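Local coordinates for protein beta-L-arabinobiosidase (Bacteroides thetaiotaomicron, PDB 5MQR) that probably hydrolyses glycosidic bonds in plant pectin side chains, as a multidomain glycoside hydrolase of a gut bacterium, at residues Q44-V49 and I564-F569; I400-V405 and S424-T429; L448-K453 and D457-E462; D417-S422 and T429-Y434. All blocks are in the same frame, centred on the assembly; numbering follows the deposited sequence.

Contact 1: Q44-V49 and I564-F569; sequences QLSPVV and IERIVF. With NA (sodium ion), chain I.
Contact 1 is a buried polar contact in which the loop residues S46 and P47 meet E565 and R566 at a classic beta bulge of strand 564-570. The bulge is evident from E565 and R566 being consecutive yet both facing L492 of the adjacent strand, which sends two charged side chains in succession to the loop before strand 52-57. E565 OE2 is gripped twice. S46 OG donates to the syn lone pair of E565 OE2 at 2.6 Å, while R566 NE arrives on the anti side of that oxygen at 2.9 Å with an N-H...O angle of 134°, a bent bond that closes a salt bridge between neighbours. The bend at chi3 (-76°) folds the arginine back to that carboxylate. P47 lies over one guanidinium face, its CD 3.4 Å from R566 NH1 and offset toward the rim. Outside the two segments, R566 NH1 pairs with E462 and S46 OG also bonds K464 NZ, so the charges sit in a buried network. Water 1 links L45 O to R566 NH1. A sodium ion, shared with E494 and N495, also fixes the loop, with Q44 O as a ligand 2.5 Å from the metal. Water 2 is another sodium ligand. That same water accepts a hydrogen bond from S46 N.

Contact 2: I400-V405 and S424-T429; sequences ISRIPV and SIAELT
The side chain of R402 leaves the strand with CG trans to its backbone N (chi1 178°) and runs extended from CG to NE, which carries the guanidinium across to the carbonyl of A426 in the short 3-10 turn 425-427. The bond from R402 NH1 to A426 O is 2.8 Å long and nearly straight, at 170°. The oxygen lies at the guanidinium edge, close to its plane, and the donor approaches at a C=O...N angle of 121°. Water 5 doubles the link: it accepts from R402 NH2 at 2.9 Å and donates to A426 O at 2.8 Å, so A426 O takes one bond from NH1 and one from the water, which itself sits at the guanidinium edge. The methyl of A426 merely borders the group, A426 CB to R402 NH1 being 4.0 Å. An arginine side chain bonded to a main-chain carbonyl thus joins a strand to a loop. A leucine at R402 would probably leave A426 O without its direct donor, remove the NH2 donor of water 5, and deprive D386, which forms a salt bridge with NH2, of its countercharge. Y114 OH gives NH1 a further partner. Strand 397-403 itself lies between strands 387-393 and 52-57, with R402 touching W388 on one and H52 on the other, while the turn and the residue after it pack through I425 and L428 on I433 of strand 431-435.

Contact 3: L448-K453 and D457-E462; sequences LKLQDK and DYAKVE. With CA (calcium ion), chain J.
Strands 447-452 and 460-468 face each other across a beta sandwich: the parts 448-452 and 457-461 run 171° apart, antiparallel, but the strands belong to different sheets, and side chains rather than backbone bonds join 448-453 to 457-462. This fits the sialidase-like carbohydrate-binding-module family to which both segments are assigned. Farthest from the turn, L448 and V461 reach toward each other tip to tip, L448 CD2 to V461 CG2 at 4.0 Å. One step along, L450 and A459 meet at their first carbons, L450 CB to A459 CB at 3.9 Å, and the A459 methyl also lies 3.5 Å from Q451 O. V441 of the neighbouring strand touches A459 and V461, and W431 touches L448 and V461, extending the apolar layer.

At the turn the chemistry changes to calcium. D452 has CG anti to its backbone N (chi1 -169°), which directs the carboxylate across the gap, where both oxygens hold the ion. D452 OD2 also bonds T571 OG1 and passes 3.6 Å from Y458 CB, while the phenol of Y458 leads away to E354. The calcium ties together the two ends of the connection between the sheets, with D454 O, E597 OE1 and waters 6 and 7 completing the site. D452 OD1 lies 2.4 Å from the ion and D452 OD2 2.6 Å, with the main-chain D457 O, 2.4 Å from the calcium, at roughly a right angle to both carboxylate oxygens.

Contact 4: D417-S422 and T429-Y434; sequences DDFSKS and TNWNIY
Residues D417 and F419 of a loop meet the indole of W431 through a hydrogen bond and an offset edge-to-face aromatic pair, where strand 431-435 of the ten-stranded sheet approaches the other sheet of the sandwich. Following the second segment, N430 ND2 bonds a HEPES buffer molecule, probably from the crystallisation liquor. W431 then makes the contact. W431 NE1 donates to D417 OD2 at 2.8 Å, a bond bent to 137°, and meets that oxygen from above the carboxylate plane. R463 NE forms a salt bridge with the same oxygen, so D417 OD2 serves two donors. With CG beside its own backbone N (chi1 -59°), F419 brings its ring edge to the indole: centroids of the phenyl and five-membered rings are 5.4 Å apart, planes at 62°. With the indole cut back to a methyl group, as in an alanine here, D417 OD2 would probably lose its ring donor and a gap would open beside F419. Beyond it, I433 bonds through its backbone to V51 and N53, at the start of the parallel strand 52-57, and the ring of Y434 meets that of W399. On the loop side, an Asx turn at D418 fixes the start of the 3-10 segment carrying F419, whose CZ comes 3.6 Å from W431 CZ2.

Overall arrangement
Contacts 1, 3 and 4 are buried, whereas contact 2 is partly buried and rests on one arginine and a water. All four reach the ten-stranded mixed sheet, in which strands 431-435, 460-468 and 564-570 lie side by side and join contacts 4, 3 and 1: Y434 N probably bonds K460 O, and F569 N probably bonds V461 O. Contacts 2 and 4 share T429 and have centres about 9 Å apart, L428 packing on F419. Their chemistry differs: contact 1 is a charged network beside sodium, contact 3 an apolar sandwich interior ending at calcium, contact 4 aromatic with one acid, and contact 2 side chain to main chain.

Contact 1: Q44-V49 and I564-F569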
loop_
_atom_site.group_PDB
_atom_site.type_symbol
_atom_site.label_atom_id
_atom_site.label_comp_id
_atom_site.label_asym_id
_atom_site.label_seq_id
_atom_site.Cartn_x
_atom_site.Cartn_y
_atom_site.Cartn_z
ATOM N N GLN A 44 -20.999 0.014 8.507
ATOM C CA GLN A 44 -19.803 -0.502 9.151
ATOM C C GLN A 44 -18.630 -0.624 8.188
ATOM O O GLN A 44 -17.739 -1.390 8.446
ATOM C CB GLN A 44 -20.045 -1.837 9.866
ATOM C CG GLN A 44 -21.128 -1.762 10.905
ATOM C CD GLN A 44 -21.215 -3.039 11.732
ATOM O OE1 GLN A 44 -22.012 -3.915 11.441
ATOM N NE2 GLN A 44 -20.394 -3.139 12.773
ATOM N N LEU A 45 -18.620 0.173 7.114
ATOM C CA LEU A 45 -17.511 0.228 6.173
ATOM C C LEU A 45 -16.496 1.263 6.617
ATOM O O LEU A 45 -16.861 2.386 6.949
ATOM C CB LEU A 45 -18.010 0.607 4.793
ATOM C CG LEU A 45 -19.071 -0.296 4.171
ATOM C CD1 LEU A 45 -19.448 0.259 2.816
ATOM C CD2 LEU A 45 -18.589 -1.745 4.039
ATOM N N SER A 46 -15.228 0.870 6.645
ATOM C CA SER A 46 -14.147 1.784 6.890
ATOM C C SER A 46 -13.901 2.548 5.602
ATOM O O SER A 46 -14.000 1.977 4.514
ATOM C CB SER A 46 -12.877 1.027 7.294
ATOM O OG SER A 46 -11.870 1.925 7.744
ATOM N N PRO A 47 -13.610 3.843 5.707
ATOM C CA PRO A 47 -13.378 4.629 4.504
ATOM C C PRO A 47 -12.002 4.427 3.952
ATOM O O PRO A 47 -11.112 4.052 4.692
ATOM C CB PRO A 47 -13.529 6.072 4.989
ATOM C CG PRO A 47 -13.070 6.016 6.414
ATOM C CD PRO A 47 -13.550 4.673 6.923
ATOM N N VAL A 48 -11.842 4.705 2.659
ATOM C CA VAL A 48 -10.520 4.853 2.074
ATOM C C VAL A 48 -9.859 6.125 2.627
ATOM O O VAL A 48 -10.537 7.007 3.159
ATOM C CB VAL A 48 -10.535 4.776 0.537
ATOM C CG1 VAL A 48 -11.113 3.429 0.090
ATOM C CG2 VAL A 48 -11.301 5.921 -0.098
ATOM N N VAL A 49 -8.528 6.193 2.554
ATOM C CA VAL A 49 -7.764 7.333 3.100
ATOM C C VAL A 49 -8.081 8.610 2.316
ATOM O O VAL A 49 -8.082 8.624 1.074
ATOM C CB VAL A 49 -6.230 7.100 3.036
ATOM C CG1 VAL A 49 -5.450 8.359 3.412
ATOM C CG2 VAL A 49 -5.810 5.937 3.933
ATOM N N ILE A 564 -7.522 -0.290 17.012
ATOM C CA ILE A 564 -8.044 1.028 16.744
ATOM C C ILE A 564 -7.372 1.549 15.493
ATOM O O ILE A 564 -6.139 1.552 15.405
ATOM C CB ILE A 564 -7.717 1.964 17.909
ATOM C CG1 ILE A 564 -8.376 1.434 19.185
ATOM C CG2 ILE A 564 -8.138 3.404 17.590
ATOM C CD1 ILE A 564 -7.473 1.560 20.395
ATOM N N GLU A 565 -8.171 1.990 14.536
ATOM C CA GLU A 565 -7.633 2.496 13.273
ATOM C C GLU A 565 -7.998 3.954 12.932
ATOM O O GLU A 565 -7.491 4.478 11.934
ATOM C CB GLU A 565 -8.074 1.594 12.118
ATOM C CG GLU A 565 -9.583 1.401 12.005
ATOM C CD GLU A 565 -10.041 1.211 10.576
ATOM O OE1 GLU A 565 -9.405 0.384 9.882
ATOM O OE2 GLU A 565 -11.047 1.856 10.169
ATOM N N ARG A 566 -8.884 4.580 13.709
ATOM C CA ARG A 566 -9.366 5.929 13.418
ATOM C C ARG A 566 -9.637 6.737 14.654
ATOM O O ARG A 566 -10.175 6.210 15.626
ATOM C CB ARG A 566 -10.668 5.879 12.650
ATOM C CG ARG A 566 -10.480 5.698 11.178
ATOM C CD ARG A 566 -11.831 5.605 10.532
ATOM N NE ARG A 566 -12.446 4.306 10.742
ATOM C CZ ARG A 566 -13.734 4.030 10.542
ATOM N NH1 ARG A 566 -14.599 4.980 10.178
ATOM N NH2 ARG A 566 -14.154 2.790 10.717
ATOM N N ILE A 567 -9.294 8.021 14.568
ATOM C CA ILE A 567 -9.728 9.027 15.518
ATOM C C ILE A 567 -10.643 9.988 14.755
ATOM O O ILE A 567 -10.286 10.459 13.685
ATOM C CB ILE A 567 -8.541 9.776 16.182
ATOM C CG1 ILE A 567 -7.569 8.785 16.835
ATOM C CG2 ILE A 567 -9.024 10.714 17.276
ATOM C CD1 ILE A 567 -6.416 8.450 15.936
ATOM N N VAL A 568 -11.824 10.249 15.326
ATOM C CA VAL A 568 -12.909 11.012 14.707
ATOM C C VAL A 568 -13.206 12.212 15.601
ATOM O O VAL A 568 -13.325 12.069 16.826
ATOM C CB VAL A 568 -14.196 10.152 14.561
ATOM C CG1 VAL A 568 -15.388 10.981 14.077
ATOM C CG2 VAL A 568 -13.962 8.984 13.610
ATOM N N PHE A 569 -13.322 13.387 14.988
ATOM C CA PHE A 569 -13.681 14.616 15.691
ATOM C C PHE A 569 -14.966 15.094 15.009
ATOM O O PHE A 569 -14.964 15.359 13.786
ATOM C CB PHE A 569 -12.566 15.672 15.596
ATOM C CG PHE A 569 -11.214 15.221 16.121
ATOM C CD1 PHE A 569 -10.412 14.379 15.384
ATOM C CD2 PHE A 569 -10.724 15.702 17.319
ATOM C CE1 PHE A 569 -9.168 13.975 15.849
ATOM C CE2 PHE A 569 -9.479 15.321 17.794
ATOM C CZ PHE A 569 -8.691 14.464 17.058
HETATM NA NA NA I . -15.697 -2.885 8.266
HETATM O O HOH W 1 -17.013 4.415 8.826
HETATM O O HOH W 2 -14.596 -1.936 6.762
HETATM O O HOH W 3 -17.306 -4.286 7.398
HETATM O O HOH W 4 -14.455 -5.083 8.320
#

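Contact 2: I400-V405 and S424-T429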
loop_
_atom_site.group_PDB
_atom_site.type_symbol
_atom_site.label_atom_id
_atom_site.label_comp_id
_atom_site.label_asym_id
_atom_site.label_seq_id
_atom_site.Cartn_x
_atom_site.Cartn_y
_atom_site.Cartn_z
ATOM N N ILE A 400 -20.288 16.818 -3.515
ATOM C CA ILE A 400 -19.227 16.171 -4.290
ATOM C C ILE A 400 -18.264 15.464 -3.310
ATOM O O ILE A 400 -18.144 15.864 -2.171
ATOM C CB ILE A 400 -18.514 17.187 -5.238
ATOM C CG1 ILE A 400 -17.906 16.480 -6.460
ATOM C CG2 ILE A 400 -17.446 18.027 -4.504
ATOM C CD1 ILE A 400 -17.448 17.422 -7.580
ATOM N N SER A 401 -17.622 14.392 -3.751
ATOM C CA SER A 401 -16.571 13.763 -2.961
ATOM C C SER A 401 -15.330 13.630 -3.800
ATOM O O SER A 401 -15.387 13.258 -4.966
ATOM C CB SER A 401 -16.985 12.394 -2.409
ATOM O OG SER A 401 -17.717 12.528 -1.190
ATOM N N ARG A 402 -14.206 13.968 -3.188
ATOM C CA ARG A 402 -12.897 13.735 -3.766
ATOM C C ARG A 402 -12.302 12.495 -3.097
ATOM O O ARG A 402 -12.214 12.433 -1.882
ATOM C CB ARG A 402 -12.010 14.929 -3.507
ATOM C CG ARG A 402 -10.596 14.767 -4.018
ATOM C CD ARG A 402 -9.714 15.682 -3.211
ATOM N NE ARG A 402 -8.395 15.816 -3.779
ATOM C CZ ARG A 402 -7.369 16.429 -3.188
ATOM N NH1 ARG A 402 -7.479 16.946 -1.969
ATOM N NH2 ARG A 402 -6.203 16.490 -3.833
ATOM N N ILE A 403 -11.870 11.546 -3.907
ATOM C CA ILE A 403 -11.245 10.312 -3.433
ATOM C C ILE A 403 -9.815 10.254 -3.993
ATOM O O ILE A 403 -9.641 10.206 -5.213
ATOM C CB ILE A 403 -12.063 9.094 -3.869
ATOM C CG1 ILE A 403 -13.472 9.200 -3.264
ATOM C CG2 ILE A 403 -11.369 7.804 -3.463
ATOM C CD1 ILE A 403 -14.556 8.615 -4.133
ATOM N N PRO A 404 -8.792 10.304 -3.107
ATOM C CA PRO A 404 -7.405 10.278 -3.615
ATOM C C PRO A 404 -7.049 8.997 -4.361
ATOM O O PRO A 404 -7.507 7.932 -3.984
ATOM C CB PRO A 404 -6.545 10.440 -2.354
ATOM C CG PRO A 404 -7.446 11.206 -1.427
ATOM C CD PRO A 404 -8.823 10.635 -1.672
ATOM N N VAL A 405 -6.283 9.162 -5.435
ATOM C CA VAL A 405 -5.831 8.093 -6.315
ATOM C C VAL A 405 -4.299 8.186 -6.367
ATOM O O VAL A 405 -3.743 9.296 -6.451
ATOM C CB VAL A 405 -6.446 8.254 -7.713
ATOM C CG1 VAL A 405 -5.915 7.228 -8.701
ATOM C CG2 VAL A 405 -7.964 8.149 -7.607
ATOM N N SER A 424 -4.308 24.857 2.338
ATOM C CA SER A 424 -5.762 24.666 2.198
ATOM C C SER A 424 -6.096 23.201 2.501
ATOM O O SER A 424 -5.188 22.347 2.535
ATOM C CB SER A 424 -6.218 25.008 0.775
ATOM O OG SER A 424 -5.691 24.060 -0.164
ATOM N N ILE A 425 -7.388 22.912 2.712
ATOM C CA ILE A 425 -7.804 21.544 3.047
ATOM C C ILE A 425 -7.536 20.535 1.933
ATOM O O ILE A 425 -7.302 19.360 2.227
ATOM C CB ILE A 425 -9.264 21.428 3.563
ATOM C CG1 ILE A 425 -10.287 21.902 2.542
ATOM C CG2 ILE A 425 -9.416 22.176 4.890
ATOM C CD1 ILE A 425 -11.710 21.562 2.964
ATOM N N ALA A 426 -7.515 20.995 0.677
ATOM C CA ALA A 426 -7.103 20.157 -0.443
ATOM C C ALA A 426 -5.754 19.490 -0.214
ATOM O O ALA A 426 -5.488 18.463 -0.825
ATOM C CB ALA A 426 -7.051 20.962 -1.743
ATOM N N GLU A 427 -4.892 20.074 0.624
ATOM C CA GLU A 427 -3.589 19.474 0.939
ATOM C C GLU A 427 -3.606 18.505 2.127
ATOM O O GLU A 427 -2.572 17.901 2.449
ATOM C CB GLU A 427 -2.539 20.571 1.154
ATOM C CG GLU A 427 -2.132 21.316 -0.116
ATOM C CD GLU A 427 -1.417 22.605 0.204
ATOM O OE1 GLU A 427 -0.275 22.545 0.708
ATOM O OE2 GLU A 427 -2.008 23.688 -0.026
ATOM N N LEU A 428 -4.757 18.344 2.777
ATOM C CA LEU A 428 -4.910 17.350 3.839
ATOM C C LEU A 428 -5.239 15.972 3.271
ATOM O O LEU A 428 -6.323 15.417 3.483
ATOM C CB LEU A 428 -5.936 17.790 4.872
ATOM C CG LEU A 428 -5.641 19.118 5.569
ATOM C CD1 LEU A 428 -6.665 19.380 6.673
ATOM C CD2 LEU A 428 -4.239 19.170 6.144
ATOM N N THR A 429 -4.227 15.420 2.605
ATOM C CA THR A 429 -4.259 14.122 1.916
ATOM C C THR A 429 -4.493 12.936 2.863
ATOM O O THR A 429 -5.026 11.916 2.457
ATOM C CB THR A 429 -2.913 13.897 1.140
ATOM O OG1 THR A 429 -1.796 14.131 2.014
ATOM C CG2 THR A 429 -2.786 14.848 -0.049
HETATM O O HOH W 5 -3.713 17.593 -2.747
#

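Contact 3: L448-K453 and D457-E462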
loop_
_atom_site.group_PDB
_atom_site.type_symbol
_atom_site.label_atom_id
_atom_site.label_comp_id
_atom_site.label_asym_id
_atom_site.label_seq_id
_atom_site.Cartn_x
_atom_site.Cartn_y
_atom_site.Cartn_z
ATOM N N LEU A 448 -6.544 23.007 12.463
ATOM C CA LEU A 448 -7.659 22.456 11.701
ATOM C C LEU A 448 -8.930 22.879 12.430
ATOM O O LEU A 448 -9.096 22.541 13.604
ATOM C CB LEU A 448 -7.571 20.943 11.637
ATOM C CG LEU A 448 -8.668 20.211 10.858
ATOM C CD1 LEU A 448 -8.797 20.685 9.411
ATOM C CD2 LEU A 448 -8.365 18.729 10.897
ATOM N N LYS A 449 -9.799 23.634 11.758
ATOM C CA LYS A 449 -10.973 24.240 12.411
ATOM C C LYS A 449 -12.247 23.565 11.955
ATOM O O LYS A 449 -12.431 23.320 10.774
ATOM C CB LYS A 449 -11.072 25.732 12.101
ATOM C CG LYS A 449 -11.963 26.528 13.052
ATOM C CD LYS A 449 -12.353 27.938 12.593
ATOM C CE LYS A 449 -11.392 28.567 11.615
ATOM N NZ LYS A 449 -11.522 30.021 11.478
ATOM N N LEU A 450 -13.107 23.278 12.930
ATOM C CA LEU A 450 -14.429 22.773 12.711
ATOM C C LEU A 450 -15.398 23.862 13.160
ATOM O O LEU A 450 -15.348 24.282 14.314
ATOM C CB LEU A 450 -14.639 21.527 13.556
ATOM C CG LEU A 450 -13.824 20.308 13.116
ATOM C CD1 LEU A 450 -12.356 20.465 13.433
ATOM C CD2 LEU A 450 -14.347 19.057 13.808
ATOM N N GLN A 451 -16.267 24.313 12.255
ATOM C CA GLN A 451 -17.340 25.250 12.588
ATOM C C GLN A 451 -18.689 24.564 12.386
ATOM O O GLN A 451 -18.787 23.639 11.598
ATOM C CB GLN A 451 -17.245 26.499 11.735
ATOM C CG GLN A 451 -16.022 27.355 12.021
ATOM C CD GLN A 451 -15.863 28.514 11.044
ATOM O OE1 GLN A 451 -15.825 28.319 9.826
ATOM N NE2 GLN A 451 -15.760 29.725 11.573
ATOM N N ASP A 452 -19.703 24.996 13.146
ATOM C CA ASP A 452 -21.031 24.399 13.132
ATOM C C ASP A 452 -22.127 25.426 13.538
ATOM O O ASP A 452 -22.244 25.804 14.723
ATOM C CB ASP A 452 -21.057 23.198 14.081
ATOM C CG ASP A 452 -22.317 22.330 13.941
ATOM O OD1 ASP A 452 -23.341 22.755 13.380
ATOM O OD2 ASP A 452 -22.310 21.196 14.449
ATOM N N LYS A 453 -22.915 25.851 12.552
ATOM C CA LYS A 453 -24.125 26.624 12.809
ATOM C C LYS A 453 -25.339 25.931 12.226
ATOM O O LYS A 453 -26.370 26.562 12.043
ATOM C CB LYS A 453 -24.007 28.051 12.260
ATOM C CG LYS A 453 -23.861 28.106 10.753
ATOM C CD LYS A 453 -23.891 29.527 10.228
ATOM C CE LYS A 453 -22.661 30.321 10.594
ATOM N NZ LYS A 453 -22.482 31.414 9.592
ATOM N N ASP A 457 -26.860 19.209 10.973
ATOM C CA ASP A 457 -25.643 18.526 10.540
ATOM C C ASP A 457 -24.480 19.002 11.406
ATOM O O ASP A 457 -24.672 19.850 12.285
ATOM C CB ASP A 457 -25.382 18.764 9.021
ATOM C CG ASP A 457 -24.851 17.504 8.301
ATOM O OD1 ASP A 457 -24.181 16.675 8.972
ATOM O OD2 ASP A 457 -25.114 17.347 7.085
ATOM N N TYR A 458 -23.292 18.446 11.162
ATOM C CA TYR A 458 -22.106 18.780 11.920
ATOM C C TYR A 458 -20.880 18.697 11.039
ATOM O O TYR A 458 -20.949 18.127 9.939
ATOM C CB TYR A 458 -21.960 17.841 13.121
ATOM C CG TYR A 458 -22.294 16.398 12.837
ATOM C CD1 TYR A 458 -21.467 15.592 12.009
ATOM C CD2 TYR A 458 -23.410 15.810 13.415
ATOM C CE1 TYR A 458 -21.790 14.255 11.766
ATOM C CE2 TYR A 458 -23.724 14.478 13.193
ATOM C CZ TYR A 458 -22.922 13.707 12.379
ATOM O OH TYR A 458 -23.284 12.401 12.205
ATOM N N ALA A 459 -19.787 19.282 11.536
ATOM C CA ALA A 459 -18.460 19.166 10.920
ATOM C C ALA A 459 -17.843 17.894 11.453
ATOM O O ALA A 459 -18.079 17.524 12.590
ATOM C CB ALA A 459 -17.579 20.359 11.259
ATOM N N LYS A 460 -17.066 17.215 10.628
ATOM C CA LYS A 460 -16.427 15.989 11.060
ATOM C C LYS A 460 -15.143 15.746 10.287
ATOM O O LYS A 460 -15.142 15.831 9.050
ATOM C CB LYS A 460 -17.382 14.820 10.893
ATOM C CG LYS A 460 -16.898 13.574 11.572
ATOM C CD LYS A 460 -17.546 12.353 10.989
ATOM C CE LYS A 460 -16.836 11.945 9.728
ATOM N NZ LYS A 460 -17.699 11.114 8.852
ATOM N N VAL A 461 -14.068 15.443 11.029
ATOM C CA VAL A 461 -12.785 15.003 10.479
ATOM C C VAL A 461 -12.415 13.641 11.100
ATOM O O VAL A 461 -12.740 13.398 12.261
ATOM C CB VAL A 461 -11.677 16.070 10.655
ATOM C CG1 VAL A 461 -12.084 17.386 10.005
ATOM C CG2 VAL A 461 -11.349 16.343 12.098
ATOM N N GLU A 462 -11.804 12.749 10.308
ATOM C CA GLU A 462 -11.338 11.436 10.750
ATOM C C GLU A 462 -9.877 11.298 10.319
ATOM O O GLU A 462 -9.549 11.525 9.151
ATOM C CB GLU A 462 -12.086 10.238 10.126
ATOM C CG GLU A 462 -13.596 10.280 10.037
ATOM C CD GLU A 462 -14.295 8.901 9.954
ATOM O OE1 GLU A 462 -13.654 7.870 9.698
ATOM O OE2 GLU A 462 -15.540 8.843 10.200
HETATM CA CA CA J . -24.870 21.086 14.305
HETATM O O HOH W 6 -26.860 19.672 14.635
HETATM O O HOH W 7 -24.219 19.335 15.856
#

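Contact 4: D417-S422 and T429-Y434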
loop_
_atom_site.group_PDB
_atom_site.type_symbol
_atom_site.label_atom_id
_atom_site.label_comp_id
_atom_site.label_asym_id
_atom_site.label_seq_id
_atom_site.Cartn_x
_atom_site.Cartn_y
_atom_site.Cartn_z
ATOM N N ASP A 417 1.182 15.500 12.385
ATOM C CA ASP A 417 0.595 16.432 11.454
ATOM C C ASP A 417 0.744 17.830 11.998
ATOM O O ASP A 417 0.365 18.114 13.136
ATOM C CB ASP A 417 -0.892 16.131 11.254
ATOM C CG ASP A 417 -1.163 14.700 10.754
ATOM O OD1 ASP A 417 -0.242 13.938 10.378
ATOM O OD2 ASP A 417 -2.356 14.334 10.753
ATOM N N ASP A 418 1.326 18.691 11.174
ATOM C CA ASP A 418 1.455 20.110 11.442
ATOM C C ASP A 418 0.647 20.806 10.346
ATOM O O ASP A 418 1.066 20.845 9.195
ATOM C CB ASP A 418 2.944 20.468 11.414
ATOM C CG ASP A 418 3.226 21.949 11.638
ATOM O OD1 ASP A 418 2.267 22.732 11.787
ATOM O OD2 ASP A 418 4.440 22.317 11.637
ATOM N N PHE A 419 -0.513 21.341 10.717
ATOM C CA PHE A 419 -1.452 21.912 9.736
ATOM C C PHE A 419 -0.973 23.226 9.108
ATOM O O PHE A 419 -1.453 23.595 8.047
ATOM C CB PHE A 419 -2.843 22.091 10.338
ATOM C CG PHE A 419 -3.451 20.815 10.839
ATOM C CD1 PHE A 419 -3.680 19.751 9.970
ATOM C CD2 PHE A 419 -3.786 20.665 12.188
ATOM C CE1 PHE A 419 -4.218 18.560 10.434
ATOM C CE2 PHE A 419 -4.326 19.479 12.653
ATOM C CZ PHE A 419 -4.547 18.424 11.773
ATOM N N SER A 420 -0.014 23.903 9.750
ATOM C CA SER A 420 0.595 25.138 9.214
ATOM C C SER A 420 1.367 24.852 7.931
ATOM O O SER A 420 1.579 25.743 7.123
ATOM C CB SER A 420 1.522 25.808 10.251
ATOM O OG SER A 420 2.686 25.037 10.475
ATOM N N LYS A 421 1.765 23.604 7.741
ATOM C CA LYS A 421 2.410 23.194 6.497
ATOM C C LYS A 421 1.448 23.052 5.315
ATOM O O LYS A 421 1.904 22.811 4.193
ATOM C CB LYS A 421 3.185 21.880 6.705
ATOM C CG LYS A 421 4.395 22.022 7.622
ATOM C CD LYS A 421 5.183 20.711 7.630
ATOM C CE LYS A 421 6.361 20.720 8.609
ATOM N NZ LYS A 421 6.822 19.313 8.810
ATOM N N SER A 422 0.139 23.176 5.554
ATOM C CA SER A 422 -0.864 23.050 4.498
ATOM C C SER A 422 -1.537 24.383 4.292
ATOM O O SER A 422 -1.950 25.024 5.255
ATOM C CB SER A 422 -1.881 21.992 4.883
ATOM O OG SER A 422 -1.251 20.725 4.946
ATOM N N THR A 429 -4.227 15.420 2.605
ATOM C CA THR A 429 -4.259 14.122 1.916
ATOM C C THR A 429 -4.493 12.936 2.863
ATOM O O THR A 429 -5.026 11.916 2.457
ATOM C CB THR A 429 -2.913 13.897 1.140
ATOM O OG1 THR A 429 -1.796 14.131 2.014
ATOM C CG2 THR A 429 -2.786 14.848 -0.049
ATOM N N ASN A 430 -4.071 13.073 4.109
ATOM C CA ASN A 430 -4.213 12.033 5.116
ATOM C C ASN A 430 -5.440 12.191 6.033
ATOM O O ASN A 430 -5.588 11.406 6.984
ATOM C CB ASN A 430 -2.961 12.010 5.989
ATOM C CG ASN A 430 -1.736 11.590 5.230
ATOM O OD1 ASN A 430 -1.717 10.553 4.553
ATOM N ND2 ASN A 430 -0.694 12.379 5.343
ATOM N N TRP A 431 -6.296 13.183 5.769
ATOM C CA TRP A 431 -7.485 13.418 6.594
ATOM C C TRP A 431 -8.742 13.180 5.799
ATOM O O TRP A 431 -8.822 13.560 4.649
ATOM C CB TRP A 431 -7.474 14.817 7.163
ATOM C CG TRP A 431 -6.574 14.935 8.325
ATOM C CD1 TRP A 431 -5.228 15.123 8.297
ATOM C CD2 TRP A 431 -6.938 14.841 9.700
ATOM N NE1 TRP A 431 -4.724 15.176 9.574
ATOM C CE2 TRP A 431 -5.755 15.009 10.460
ATOM C CE3 TRP A 431 -8.162 14.665 10.373
ATOM C CZ2 TRP A 431 -5.748 14.988 11.855
ATOM C CZ3 TRP A 431 -8.167 14.654 11.757
ATOM C CH2 TRP A 431 -6.958 14.808 12.492
ATOM N N ASN A 432 -9.691 12.487 6.414
ATOM C CA ASN A 432 -11.041 12.348 5.883
ATOM C C ASN A 432 -11.870 13.496 6.427
ATOM O O ASN A 432 -11.802 13.793 7.610
ATOM C CB ASN A 432 -11.608 10.997 6.267
ATOM C CG ASN A 432 -10.871 9.869 5.562
ATOM O OD1 ASN A 432 -9.639 9.780 5.623
ATOM N ND2 ASN A 432 -11.600 9.065 4.824
ATOM N N ILE A 433 -12.579 14.186 5.543
ATOM C CA ILE A 433 -13.226 15.437 5.866
ATOM C C ILE A 433 -14.677 15.382 5.364
ATOM O O ILE A 433 -14.948 14.993 4.228
ATOM C CB ILE A 433 -12.441 16.618 5.248
ATOM C CG1 ILE A 433 -11.096 16.787 5.945
ATOM C CG2 ILE A 433 -13.209 17.923 5.374
ATOM C CD1 ILE A 433 -10.220 17.815 5.282
ATOM N N TYR A 434 -15.586 15.778 6.249
ATOM C CA TYR A 434 -17.007 15.902 5.992
ATOM C C TYR A 434 -17.347 17.357 6.284
ATOM O O TYR A 434 -17.266 17.781 7.436
ATOM C CB TYR A 434 -17.767 14.963 6.939
ATOM C CG TYR A 434 -19.264 15.044 6.795
ATOM C CD1 TYR A 434 -19.914 14.475 5.697
ATOM C CD2 TYR A 434 -20.032 15.674 7.754
ATOM C CE1 TYR A 434 -21.299 14.540 5.570
ATOM C CE2 TYR A 434 -21.404 15.746 7.626
ATOM C CZ TYR A 434 -22.040 15.187 6.533
ATOM O OH TYR A 434 -23.412 15.291 6.401
#